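Local coordinates for integron cassette protein (Vibrio cholerae, PDB 3G1J) that is of unknown function but is encoded by a mobile integron cassette and forms a small beta-rich domain, probably related to the SH3 clan, at residues A[8-12]-A[13-17]. Sequence-based numbering, arbitrary orientation.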
# COMPACT_ATOMS: atom_id res chain seq x y z
N GLN A 8 -8.50 6.33 -5.28
CA GLN A 8 -9.52 5.33 -5.10
C GLN A 8 -9.62 4.98 -3.62
O GLN A 8 -8.60 4.76 -2.96
CB GLN A 8 -9.14 4.11 -5.93
CG GLN A 8 -10.09 2.96 -5.89
CD GLN A 8 -9.71 1.92 -6.91
OE1 GLN A 8 -9.68 2.20 -8.11
NE2 GLN A 8 -9.38 0.72 -6.44
N SER A 9 -10.83 4.95 -3.08
CA SER A 9 -11.01 4.80 -1.63
C SER A 9 -10.83 3.37 -1.11
O SER A 9 -10.62 3.18 0.09
CB SER A 9 -12.38 5.34 -1.20
OG SER A 9 -13.42 4.60 -1.81
N GLU A 10 -10.92 2.38 -1.99
CA GLU A 10 -10.72 0.99 -1.60
C GLU A 10 -9.85 0.26 -2.59
O GLU A 10 -9.97 0.45 -3.80
CB GLU A 10 -12.06 0.26 -1.50
CG GLU A 10 -13.07 0.95 -0.61
CD GLU A 10 -14.26 0.07 -0.26
OE1 GLU A 10 -14.30 -1.09 -0.74
OE2 GLU A 10 -15.15 0.54 0.48
N TYR A 11 -8.99 -0.60 -2.08
CA TYR A 11 -8.21 -1.49 -2.93
C TYR A 11 -8.09 -2.82 -2.21
O TYR A 11 -7.32 -2.96 -1.25
CB TYR A 11 -6.83 -0.91 -3.25
CG TYR A 11 -6.10 -1.71 -4.29
CD1 TYR A 11 -6.18 -1.38 -5.63
CD2 TYR A 11 -5.35 -2.83 -3.94
CE1 TYR A 11 -5.54 -2.12 -6.59
CE2 TYR A 11 -4.71 -3.58 -4.89
CZ TYR A 11 -4.80 -3.23 -6.21
OH TYR A 11 -4.15 -3.98 -7.14
N GLY A 12 -8.86 -3.80 -2.67
CA GLY A 12 -8.94 -5.08 -1.99
C GLY A 12 -9.31 -4.85 -0.54
O GLY A 12 -10.27 -4.14 -0.25
N VAL A 13 -8.54 -5.44 0.36
CA VAL A 13 -8.78 -5.36 1.79
C VAL A 13 -8.54 -3.97 2.38
O VAL A 13 -9.02 -3.67 3.46
CB VAL A 13 -7.93 -6.39 2.58
CG1 VAL A 13 -6.48 -5.94 2.68
CG2 VAL A 13 -8.51 -6.61 3.96
N LEU A 14 -7.84 -3.11 1.64
CA LEU A 14 -7.52 -1.78 2.13
C LEU A 14 -8.67 -0.80 1.90
O LEU A 14 -9.10 -0.59 0.77
CB LEU A 14 -6.23 -1.25 1.46
CG LEU A 14 -4.97 -2.09 1.71
CD1 LEU A 14 -3.80 -1.56 0.87
CD2 LEU A 14 -4.60 -2.15 3.19
N LYS A 15 -9.15 -0.21 2.98
CA LYS A 15 -10.24 0.75 2.94
C LYS A 15 -9.78 2.08 3.56
O LYS A 15 -9.25 2.10 4.67
CB LYS A 15 -11.43 0.21 3.75
CG LYS A 15 -12.72 0.99 3.57
CD LYS A 15 -13.78 0.54 4.58
CE LYS A 15 -15.18 1.01 4.20
NZ LYS A 15 -15.78 0.15 3.14
N ALA A 16 -9.98 3.18 2.85
CA ALA A 16 -9.52 4.48 3.33
C ALA A 16 -10.08 4.83 4.71
O ALA A 16 -11.28 4.68 4.97
CB ALA A 16 -9.85 5.57 2.33
N GLY A 17 -9.20 5.29 5.59
CA GLY A 17 -9.59 5.66 6.94
C GLY A 17 -9.41 4.57 7.97
O GLY A 17 -9.46 4.83 9.17
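The carboxylate of E10 is met by K15 from above its plane: NZ stands 45° out of it, 2.8 Å from OE2, in a salt bridge. The amide of Q8, on the S9 side of the hairpin, donates through NE2 to E10 O at 2.7 Å, with the acceptor close to its plane. The Y11 side chain, whose end leads away from 13-17, touches S45, L54 and L83; an aromatic with a polar hydroxyl suits this partly exposed place.

E10 and K15 face each other directly across the strands, as a non-hydrogen-bonded antiparallel pair, and their side chains lie side by side on one face. E10 stays extended beyond CG, whereas K15 runs straight and then bends at its last torsion (chi4 79°), which turns the ammonium group toward E10. Long, oppositely charged residues suit this exposed face.

The backbone beneath is a tight two-residue beta hairpin, closed by a type II' turn from Y11 to L14. Y11 N gives a hydrogen bond to L14 O at 2.9 Å, and L14 N returns one to Y11 O, reaching it from above the carbonyl plane. G12 takes the first corner with positive phi (55°), a conformation glycine adopts easily. One step outward, A16 N bonds to S9 O at 2.8 Å.

On the face opposite the salt bridge, apolar L14 is buried, its side chain packing on F42, L56 and F58 of the main sheet.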